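Local coordinates for Thiol:disulfide interchange protein DsbA (Pseudomonas aeruginosa, PDB 4ZL8) that probably introduces disulfide bonds into other proteins of the periplasm by passing on the redox-active disulfide of its thioredoxin fold, at residues A[140-143]-A[144-148]; A[75-78]-A[79-83]. The protein carries 1 engineered substitution. All coordinates share one frame; numbering follows the deposited sequence.

Contact 1: residues A[140-143]-A[144-148]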
loop_
_atom_site.group_PDB
_atom_site.type_symbol
_atom_site.label_atom_id
_atom_site.label_comp_id
_atom_site.label_asym_id
_atom_site.label_seq_id
_atom_site.Cartn_x
_atom_site.Cartn_y
_atom_site.Cartn_z
ATOM N N LYS A 140 6.036 11.973 -3.594
ATOM C CA LYS A 140 6.044 11.635 -2.176
ATOM C C LYS A 140 6.101 10.139 -1.957
ATOM O O LYS A 140 6.832 9.672 -1.083
ATOM C CB LYS A 140 4.823 12.236 -1.499
ATOM C CG LYS A 140 4.981 13.733 -1.325
ATOM C CD LYS A 140 3.773 14.407 -0.678
ATOM C CE LYS A 140 3.990 15.909 -0.492
ATOM N NZ LYS A 140 2.733 16.591 -0.033
ATOM N N ALA A 141 5.371 9.381 -2.759
ATOM C CA ALA A 141 5.394 7.928 -2.625
ATOM C C ALA A 141 6.760 7.368 -2.960
ATOM O O ALA A 141 7.238 6.434 -2.307
ATOM C CB ALA A 141 4.315 7.302 -3.476
ATOM N N LYS A 142 7.389 7.906 -3.995
ATOM C CA LYS A 142 8.721 7.475 -4.374
ATOM C C LYS A 142 9.704 7.708 -3.240
ATOM O O LYS A 142 10.486 6.829 -2.878
ATOM C CB LYS A 142 9.177 8.236 -5.619
ATOM C CG LYS A 142 10.554 7.864 -6.095
ATOM C CD LYS A 142 10.945 8.713 -7.311
ATOM C CE LYS A 142 12.399 8.517 -7.723
ATOM N NZ LYS A 142 12.632 7.200 -8.383
ATOM N N LYS A 143 9.652 8.908 -2.673
ATOM C CA LYS A 143 10.575 9.275 -1.611
ATOM C C LYS A 143 10.345 8.425 -0.357
ATOM O O LYS A 143 11.293 8.075 0.328
ATOM C CB LYS A 143 10.452 10.762 -1.280
ATOM C CG LYS A 143 11.028 11.682 -2.341
ATOM C CD LYS A 143 11.122 13.115 -1.834
ATOM C CE LYS A 143 11.733 14.045 -2.873
ATOM N NZ LYS A 143 12.050 15.379 -2.297
ATOM N N LEU A 144 9.091 8.089 -0.058
ATOM C CA LEU A 144 8.826 7.213 1.096
ATOM C C LEU A 144 9.432 5.833 0.923
ATOM O O LEU A 144 10.089 5.318 1.824
ATOM C CB LEU A 144 7.326 7.111 1.386
ATOM C CG LEU A 144 6.721 8.342 2.030
ATOM C CD1 LEU A 144 5.190 8.249 1.998
ATOM C CD2 LEU A 144 7.211 8.539 3.476
ATOM N N ALA A 145 9.279 5.236 -0.248
ATOM C CA ALA A 145 9.834 3.913 -0.455
ATOM C C ALA A 145 11.361 3.950 -0.327
ATOM O O ALA A 145 11.964 3.026 0.210
ATOM C CB ALA A 145 9.411 3.359 -1.813
ATOM N N MET A 146 11.993 5.013 -0.828
ATOM C CA MET A 146 13.426 5.193 -0.658
ATOM C C MET A 146 13.825 5.299 0.816
ATOM O O MET A 146 14.804 4.711 1.252
ATOM C CB MET A 146 13.891 6.437 -1.412
ATOM C CG MET A 146 13.749 6.309 -2.932
ATOM S SD MET A 146 14.027 7.871 -3.809
ATOM C CE MET A 146 15.684 8.259 -3.264
ATOM N N ALA A 147 13.048 6.057 1.581
ATOM C CA ALA A 147 13.323 6.217 3.009
ATOM C C ALA A 147 13.125 4.917 3.786
ATOM O O ALA A 147 13.808 4.668 4.772
ATOM C CB ALA A 147 12.434 7.313 3.600
ATOM N N TYR A 148 12.172 4.091 3.355
ATOM C CA TYR A 148 11.959 2.787 3.976
ATOM C C TYR A 148 12.995 1.766 3.506
ATOM O O TYR A 148 13.062 0.667 4.074
ATOM C CB TYR A 148 10.567 2.244 3.642
ATOM C CG TYR A 148 9.375 3.052 4.086
ATOM C CD1 TYR A 148 9.341 3.733 5.288
ATOM C CD2 TYR A 148 8.250 3.118 3.275
ATOM C CE1 TYR A 148 8.223 4.477 5.660
ATOM C CE2 TYR A 148 7.143 3.841 3.645
ATOM C CZ TYR A 148 7.130 4.510 4.843
ATOM O OH TYR A 148 6.017 5.234 5.193
#
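K142 and M146, one helical turn apart, cross at an angle on the outer side of the helix. They meet through CG of K142 and SD of M146, at 4.2 Å. K142 carries CG anti to its own nitrogen (chi1 180°) and runs out straight until the last torsion, where the chain bends and turns NZ aside; the contact is therefore made low on the lysine, by methylene rather than by charge. M146 has the other setting, with CG anti to the carbonyl carbon (chi1 -66°). This lays the side chain back along the preceding turn, so that its CG rests 3.3 Å from K142 O, the same oxygen that accepts the N-H of M146 at 3.1 Å. L144, on roughly the other side of the helix, repeats the pattern: its CG sits 3.4 Å from K140 O while its N binds that oxygen at 2.9 Å. Such i to i+4 bonds, continued by A145 N to A141 O and A147 N to K143 O, belong to helix 132-148, which lies against the sheet of the thioredoxin fold. A141 and L144 touch L63 of strand 58-64, A145 meets L32 of strand 27-33, and L144 also reaches V19. K140, K142 and K143 are exposed and point from the helix in different directions. The buried Y148 ring tucks under its own helix, with L144 O over one face, 3.1 Å above the ring plane and displaced toward the rim; V30, L32 and L63 also touch this side chain, and Y148 O accepts a hydrogen bond from R163 NH2.

Contact 2: residues A[75-78]-A[79-83]. Engineered in segment 79-83: I82 (natural residue Glu).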
loop_
_atom_site.group_PDB
_atom_site.type_symbol
_atom_site.label_atom_id
_atom_site.label_comp_id
_atom_site.label_asym_id
_atom_site.label_seq_id
_atom_site.Cartn_x
_atom_site.Cartn_y
_atom_site.Cartn_z
ATOM N N GLY A 75 0.703 2.464 -10.038
ATOM C CA GLY A 75 0.750 3.265 -8.832
ATOM C C GLY A 75 0.056 4.604 -9.000
ATOM O O GLY A 75 -0.604 5.101 -8.078
ATOM N N GLN A 76 0.178 5.192 -10.179
ATOM C CA GLN A 76 -0.475 6.456 -10.467
ATOM C C GLN A 76 -2.007 6.263 -10.523
ATOM O O GLN A 76 -2.767 7.112 -10.045
ATOM C CB GLN A 76 0.083 7.052 -11.755
ATOM C CG GLN A 76 -0.315 8.507 -11.966
ATOM C CD GLN A 76 0.501 9.201 -13.014
ATOM O OE1 GLN A 76 1.659 8.857 -13.254
ATOM N NE2 GLN A 76 -0.093 10.194 -13.653
ATOM N N MET A 77 -2.466 5.124 -11.030
ATOM C CA MET A 77 -3.881 4.769 -10.981
ATOM C C MET A 77 -4.343 4.686 -9.517
ATOM O O MET A 77 -5.370 5.270 -9.146
ATOM C CB MET A 77 -4.135 3.451 -11.734
ATOM C CG MET A 77 -5.553 2.913 -11.513
ATOM S SD MET A 77 -5.980 1.500 -12.544
ATOM C CE MET A 77 -4.764 0.314 -11.963
ATOM N N PHE A 78 -3.581 3.990 -8.676
ATOM C CA PHE A 78 -3.921 3.884 -7.255
ATOM C C PHE A 78 -4.088 5.260 -6.627
ATOM O O PHE A 78 -5.081 5.547 -5.960
ATOM C CB PHE A 78 -2.839 3.116 -6.498
ATOM C CG PHE A 78 -3.025 3.120 -5.004
ATOM C CD1 PHE A 78 -3.889 2.231 -4.396
ATOM C CD2 PHE A 78 -2.342 4.013 -4.217
ATOM C CE1 PHE A 78 -4.070 2.240 -3.030
ATOM C CE2 PHE A 78 -2.520 4.016 -2.851
ATOM C CZ PHE A 78 -3.387 3.116 -2.264
ATOM N N LEU A 79 -3.096 6.123 -6.830
ATOM C CA LEU A 79 -3.125 7.435 -6.200
ATOM C C LEU A 79 -4.256 8.309 -6.731
ATOM O O LEU A 79 -4.840 9.087 -5.993
ATOM C CB LEU A 79 -1.782 8.153 -6.350
ATOM C CG LEU A 79 -0.637 7.492 -5.614
ATOM C CD1 LEU A 79 0.704 8.093 -6.028
ATOM C CD2 LEU A 79 -0.802 7.580 -4.117
ATOM N N THR A 80 -4.591 8.135 -8.005
ATOM C CA THR A 80 -5.711 8.842 -8.613
ATOM C C THR A 80 -7.015 8.418 -7.944
ATOM O O THR A 80 -7.850 9.255 -7.590
ATOM C CB THR A 80 -5.769 8.604 -10.132
ATOM O OG1 THR A 80 -4.599 9.183 -10.729
ATOM C CG2 THR A 80 -6.983 9.248 -10.745
ATOM N N LEU A 81 -7.180 7.113 -7.757
ATOM C CA LEU A 81 -8.387 6.594 -7.130
ATOM C C LEU A 81 -8.501 7.042 -5.673
ATOM O O LEU A 81 -9.589 7.364 -5.197
ATOM C CB LEU A 81 -8.418 5.068 -7.233
ATOM C CG LEU A 81 -8.501 4.499 -8.641
ATOM C CD1 LEU A 81 -8.258 3.008 -8.632
ATOM C CD2 LEU A 81 -9.816 4.843 -9.274
ATOM N N ILE A 82 -7.381 7.047 -4.950
ATOM C CA ILE A 82 -7.367 7.621 -3.601
ATOM C C ILE A 82 -7.823 9.083 -3.596
ATOM O O ILE A 82 -8.681 9.476 -2.808
ATOM C CB ILE A 82 -5.961 7.513 -2.968
ATOM C CG1 ILE A 82 -5.622 6.060 -2.652
ATOM C CG2 ILE A 82 -5.871 8.363 -1.713
ATOM C CD1 ILE A 82 -6.440 5.452 -1.554
ATOM N N SER A 83 -7.287 9.892 -4.503
ATOM C CA SER A 83 -7.660 11.300 -4.575
ATOM C C SER A 83 -9.150 11.462 -4.838
ATOM O O SER A 83 -9.814 12.355 -4.274
ATOM C CB SER A 83 -6.871 11.974 -5.702
ATOM O OG SER A 83 -7.333 13.288 -5.974
#
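Helix 70-84, in the helical part of DsbA, carries a threonine hydroxyl folded back onto its own backbone: T80 OG1 donates to Q76 O at 2.8 Å. T80 N binds the same oxygen at 2.9 Å, and the two donors approach from opposite faces of the carbonyl plane, so one acceptor is gripped twice. OG1 can do this because it stands beside the backbone nitrogen (chi1 -65°). On another side of the helix F78 has CG anti to the backbone N (chi1 172°), which carries its ring toward the next turn, where I82, an engineered residue (Glu in nature), lays CG1 over one ring face in a CH-pi contact, 3.9 Å from the centroid and offset toward the rim. L79 CD2 meets the ring at CD2 of F78, 3.9 Å away. M77 and L81 run side by side, CG to CD1 at 4.0 Å. Three helices and a strand pack against this part of the helix: T80 touches F125, T128 and Y129 of helix 122-129, where Q76 NE2 bonds Y129 O; Q76 and L79 pack on I134 and M138 of helix 132-148; M77 meets V94 of helix 87-99, and the F78 ring stands edge-to-face with F33 of strand 27-33.

In the fold
Contacts 1 and 2 lie on different helices, with centres about 16 Å apart and nearest atoms about 4 Å apart, and do not touch. Helix 132-148 joins them: its earlier turns pack on contact 2, while its later turns form contact 1 and lie on the sheet. Strand 27-33 is a second link, since both contacts reach it. This strand leads toward C37 and C40, the predicted redox-active disulfide at the start of helix 38-52. Contact 2 also reaches Y35, two residues before C37, through M77, F78 and L81, whereas contact 1 faces strands 27-33 and 58-64.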